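Local coordinates for protein formiminotetrahydrofolate cyclodeaminase (Thermotoga maritima, PDB 1O5H) that probably catalyses the conversion of 5-formiminotetrahydrofolate to 5,10-methenyltetrahydrofolate with release of ammonia, at residues 133-138 / 148-153; 156-161 / 197-202. All coordinates share one frame; numbering follows the deposited sequence.

How the contacts relate
Both contacts use helix 147-172, which pairs with helix 107-141 in contact 1 and, further along its length, with helix 178-206 in contact 2. Along the chain they come in series, contact 1 closing before contact 2 opens, and their centres lie about 9 Å apart on the same side of the chain's centre. They also meet directly: Glu136 OE2 of contact 1 forms a 3.0 Å salt bridge with Arg201 NE of contact 2, and Glu136 and His133 pack on the sulfur of Cys198. Three successive helices of this all-helical protein are thus joined pairwise, and residues of both contacts also touch the second subunit, which places this three-helix region beside the dimer interface.

Contact 1: residues 133-138 / 148-153; sequences HELEKL and SDTLNA
Leu138, which faces Thr150 across the contact, is set in its own helix by a bond of 2.7 Å from its N to Glu134 O; between the two segments there are van der Waals contacts but no hydrogen bonds. The segments belong to a helical hairpin, helix 107-141 turning back into helix 147-172, and their axes run nearly antiparallel, at 160° and 9.9 Å apart. Leu135 and Thr150 lie level with each other, and their side chains slide past one another in opposite directions. With chi1 at -61°, OG1 of Thr150 stays beside its backbone N and methyl CG2, anti to that N, lies 3.8 Å from Leu135 O and 4.0 Å from Leu135 CD2. One helical turn on, the small Ala153 lets the leucine fork come close. Helix 36-56 lies against the same residues, Ala51 touching Leu135 and Leu138, and Val54 touching Thr150. Away from this seam, Asp149 and Asn152 turn to the second subunit, where they hydrogen-bond to its Gly36 N and Asn167 OD1. Both methyls of the Leu135 fork lie against Ala153 CB, CD1 at 3.7 Å and CD2 at 3.8 Å, and CD1 also touches the backbone carbonyl of Ala153.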
# COMPACT_ATOMS: atom_id res chain seq x y z
N HIS A 133 6.39 13.87 -6.08
CA HIS A 133 7.06 14.74 -7.04
C HIS A 133 7.91 13.95 -8.02
O HIS A 133 7.99 14.31 -9.21
CB HIS A 133 7.91 15.84 -6.37
CG HIS A 133 7.12 17.05 -5.96
ND1 HIS A 133 6.58 17.94 -6.87
CD2 HIS A 133 6.77 17.52 -4.74
CE1 HIS A 133 5.93 18.90 -6.23
NE2 HIS A 133 6.03 18.67 -4.93
N GLU A 134 8.53 12.86 -7.57
CA GLU A 134 9.33 12.06 -8.47
C GLU A 134 8.45 11.26 -9.42
O GLU A 134 8.80 11.08 -10.60
CB GLU A 134 10.25 11.12 -7.71
CG GLU A 134 11.20 11.79 -6.71
CD GLU A 134 12.25 12.69 -7.33
OE1 GLU A 134 12.01 13.31 -8.38
OE2 GLU A 134 13.35 12.79 -6.75
N LEU A 135 7.31 10.80 -8.91
CA LEU A 135 6.38 10.05 -9.73
C LEU A 135 5.86 10.98 -10.78
O LEU A 135 5.67 10.56 -11.91
CB LEU A 135 5.24 9.46 -8.91
CG LEU A 135 5.67 8.28 -8.02
CD1 LEU A 135 4.53 7.67 -7.29
CD2 LEU A 135 6.33 7.21 -8.85
N GLU A 136 5.69 12.26 -10.46
CA GLU A 136 5.30 13.17 -11.53
C GLU A 136 6.39 13.28 -12.62
O GLU A 136 6.09 13.24 -13.82
CB GLU A 136 4.92 14.54 -11.00
CG GLU A 136 4.24 15.36 -12.07
CD GLU A 136 3.81 16.72 -11.61
OE1 GLU A 136 3.65 16.95 -10.38
OE2 GLU A 136 3.60 17.57 -12.49
N LYS A 137 7.64 13.39 -12.20
CA LYS A 137 8.72 13.41 -13.18
C LYS A 137 8.75 12.11 -13.96
O LYS A 137 8.87 12.13 -15.18
CB LYS A 137 10.07 13.73 -12.52
CG LYS A 137 10.23 15.22 -12.23
CD LYS A 137 11.33 15.55 -11.22
CE LYS A 137 11.29 17.02 -10.86
NZ LYS A 137 12.60 17.53 -10.40
N LEU A 138 8.57 10.98 -13.27
CA LEU A 138 8.59 9.71 -13.98
C LEU A 138 7.42 9.55 -14.98
O LEU A 138 7.60 9.09 -16.10
CB LEU A 138 8.61 8.55 -12.99
CG LEU A 138 9.88 8.43 -12.15
CD1 LEU A 138 9.70 7.36 -11.12
CD2 LEU A 138 11.10 8.12 -13.00
N SER A 148 2.57 1.69 -16.09
CA SER A 148 1.81 0.92 -15.11
C SER A 148 2.50 0.97 -13.74
O SER A 148 1.87 1.28 -12.72
CB SER A 148 1.63 -0.51 -15.57
OG SER A 148 2.69 -1.32 -15.10
N ASP A 149 3.80 0.72 -13.71
CA ASP A 149 4.50 0.71 -12.43
C ASP A 149 4.54 2.07 -11.77
O ASP A 149 4.44 2.17 -10.56
CB ASP A 149 5.89 0.14 -12.58
CG ASP A 149 5.88 -1.31 -12.90
OD1 ASP A 149 5.05 -2.03 -12.30
OD2 ASP A 149 6.66 -1.83 -13.73
N THR A 150 4.66 3.11 -12.55
CA THR A 150 4.55 4.45 -12.00
C THR A 150 3.18 4.68 -11.39
O THR A 150 3.09 5.19 -10.27
CB THR A 150 4.77 5.45 -13.10
OG1 THR A 150 6.10 5.26 -13.62
CG2 THR A 150 4.77 6.87 -12.53
N LEU A 151 2.13 4.31 -12.12
CA LEU A 151 0.77 4.51 -11.66
C LEU A 151 0.58 3.75 -10.38
O LEU A 151 0.07 4.28 -9.41
CB LEU A 151 -0.23 4.01 -12.69
CG LEU A 151 -1.29 4.99 -13.15
CD1 LEU A 151 -2.31 4.24 -13.92
CD2 LEU A 151 -1.96 5.77 -11.98
N ASN A 152 1.04 2.52 -10.37
CA ASN A 152 0.90 1.69 -9.21
C ASN A 152 1.53 2.41 -8.06
O ASN A 152 0.96 2.46 -6.97
CB ASN A 152 1.59 0.36 -9.44
CG ASN A 152 0.80 -0.54 -10.35
OD1 ASN A 152 -0.31 -0.20 -10.78
ND2 ASN A 152 1.35 -1.71 -10.61
N ALA A 153 2.70 2.99 -8.30
CA ALA A 153 3.40 3.65 -7.23
C ALA A 153 2.64 4.90 -6.78
O ALA A 153 2.60 5.20 -5.59
CB ALA A 153 4.80 3.97 -7.60

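Contact 2: residues 156-161 / 197-202; sequences LCHAVF and GCYQRV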
# COMPACT_ATOMS: atom_id res chain seq x y z
N LEU A 156 -0.16 3.71 -4.46
CA LEU A 156 0.32 3.36 -3.13
C LEU A 156 0.75 4.61 -2.37
O LEU A 156 0.35 4.80 -1.22
CB LEU A 156 1.48 2.39 -3.21
CG LEU A 156 1.15 1.10 -3.94
CD1 LEU A 156 2.41 0.27 -4.03
CD2 LEU A 156 0.05 0.34 -3.23
N CYS A 157 1.51 5.47 -3.04
CA CYS A 157 1.90 6.74 -2.47
C CYS A 157 0.70 7.45 -1.81
O CYS A 157 0.70 7.72 -0.60
CB CYS A 157 2.48 7.62 -3.57
SG CYS A 157 3.04 9.22 -2.97
N HIS A 158 -0.33 7.70 -2.60
CA HIS A 158 -1.52 8.33 -2.10
C HIS A 158 -2.10 7.62 -0.86
O HIS A 158 -2.46 8.28 0.13
CB HIS A 158 -2.54 8.37 -3.22
CG HIS A 158 -3.81 9.05 -2.85
ND1 HIS A 158 -4.98 8.36 -2.62
CD2 HIS A 158 -4.10 10.36 -2.66
CE1 HIS A 158 -5.94 9.21 -2.32
NE2 HIS A 158 -5.43 10.44 -2.34
N ALA A 159 -2.20 6.30 -0.90
CA ALA A 159 -2.75 5.58 0.26
C ALA A 159 -1.89 5.81 1.50
O ALA A 159 -2.41 6.01 2.60
CB ALA A 159 -2.88 4.08 -0.03
N VAL A 160 -0.56 5.76 1.33
CA VAL A 160 0.32 5.91 2.45
C VAL A 160 0.01 7.28 3.02
O VAL A 160 -0.19 7.43 4.23
CB VAL A 160 1.78 5.80 2.04
CG1 VAL A 160 2.67 6.06 3.26
CG2 VAL A 160 2.06 4.42 1.50
N PHE A 161 -0.10 8.27 2.16
CA PHE A 161 -0.44 9.56 2.67
C PHE A 161 -1.72 9.47 3.48
O PHE A 161 -1.82 10.02 4.59
CB PHE A 161 -0.59 10.61 1.58
CG PHE A 161 -1.32 11.81 2.06
CD1 PHE A 161 -0.67 12.78 2.84
CD2 PHE A 161 -2.70 11.93 1.85
CE1 PHE A 161 -1.36 13.93 3.34
CE2 PHE A 161 -3.41 13.05 2.35
CZ PHE A 161 -2.73 14.06 3.10
N GLY A 197 -2.03 17.02 -5.66
CA GLY A 197 -1.79 17.62 -6.95
C GLY A 197 -0.99 16.71 -7.82
O GLY A 197 -1.46 16.33 -8.89
N CYS A 198 0.22 16.36 -7.38
CA CYS A 198 1.04 15.40 -8.11
C CYS A 198 0.24 14.15 -8.46
O CYS A 198 0.24 13.68 -9.59
CB CYS A 198 2.26 15.02 -7.28
SG CYS A 198 3.54 16.30 -7.19
N TYR A 199 -0.46 13.62 -7.49
CA TYR A 199 -1.21 12.40 -7.67
C TYR A 199 -2.19 12.48 -8.82
O TYR A 199 -2.21 11.62 -9.72
CB TYR A 199 -1.97 12.10 -6.41
CG TYR A 199 -2.81 10.87 -6.51
CD1 TYR A 199 -2.21 9.65 -6.83
CD2 TYR A 199 -4.18 10.90 -6.24
CE1 TYR A 199 -2.96 8.47 -6.92
CE2 TYR A 199 -4.95 9.75 -6.32
CZ TYR A 199 -4.32 8.53 -6.67
OH TYR A 199 -5.02 7.38 -6.77
N GLN A 200 -3.03 13.51 -8.78
CA GLN A 200 -4.03 13.72 -9.80
C GLN A 200 -3.36 13.92 -11.17
O GLN A 200 -3.74 13.25 -12.15
CB GLN A 200 -4.87 14.93 -9.41
CG GLN A 200 -6.36 14.69 -9.51
CD GLN A 200 -6.86 13.76 -8.42
OE1 GLN A 200 -7.22 12.61 -8.69
NE2 GLN A 200 -6.88 14.26 -7.20
N ARG A 201 -2.35 14.79 -11.25
CA ARG A 201 -1.60 14.95 -12.49
C ARG A 201 -1.07 13.60 -12.97
O ARG A 201 -1.29 13.25 -14.12
CB ARG A 201 -0.48 16.00 -12.37
CG ARG A 201 -0.99 17.44 -12.44
CD ARG A 201 0.11 18.47 -12.45
NE ARG A 201 0.99 18.35 -11.28
CZ ARG A 201 0.72 18.84 -10.07
NH1 ARG A 201 -0.41 19.49 -9.84
NH2 ARG A 201 1.60 18.68 -9.08
N VAL A 202 -0.41 12.83 -12.11
CA VAL A 202 0.12 11.55 -12.55
C VAL A 202 -1.00 10.67 -13.11
O VAL A 202 -0.93 10.24 -14.27
CB VAL A 202 0.84 10.82 -11.46
CG1 VAL A 202 1.20 9.40 -11.94
CG2 VAL A 202 2.07 11.61 -11.06
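His158 and Tyr199 stand opposite each other on two helical segments that run in roughly opposite directions, their CA atoms 6.9 Å apart. Each side chain points at the other helix, and in both the ring carbon CG is anti to the backbone N (chi1 -178° in His158), which carries the two rings into the space between the backbones. There they form an offset stack: the planes are inclined by only 7° and the ring centroids of His158 and Tyr199 are 4.2 Å apart. Because of the offset, the middle of the tyrosine ring is covered not by imidazole but by His158 CB, which sits 3.8 Å from the Tyr199 centroid in a CH-pi contact. Tyr199 CE2, in turn, comes over the centre of the imidazole, and the closest atoms of the pair are His158 CD2 and Tyr199 CD2 at 3.6 Å. The polar ends bind in a reciprocal way. Tyr199 OH hydrogen-bonds to Asp155 OD1 on the histidine's helix, with Lys203 NZ as a weak second partner, while His158 NE2 makes a weak hydrogen bond to Glu196 OE2 on the tyrosine's helix. The stack would hinder turning of the tyrosine ring about its long axis, while the hydroxyl bond anchors its far end. A leucine in place of Tyr199 would probably leave Asp155 without its hydroxyl partner and the imidazole without the flat surface on which it lies. Tyr199 also packs on Ala154 and on Gln162 of the second subunit, so the stack borders the dimer interface. Overall, this is an interhelical aromatic stack between antiparallel segments of helices 147-172 and 178-206, which follow one another in the chain, within the all-helical cyclodeaminase fold.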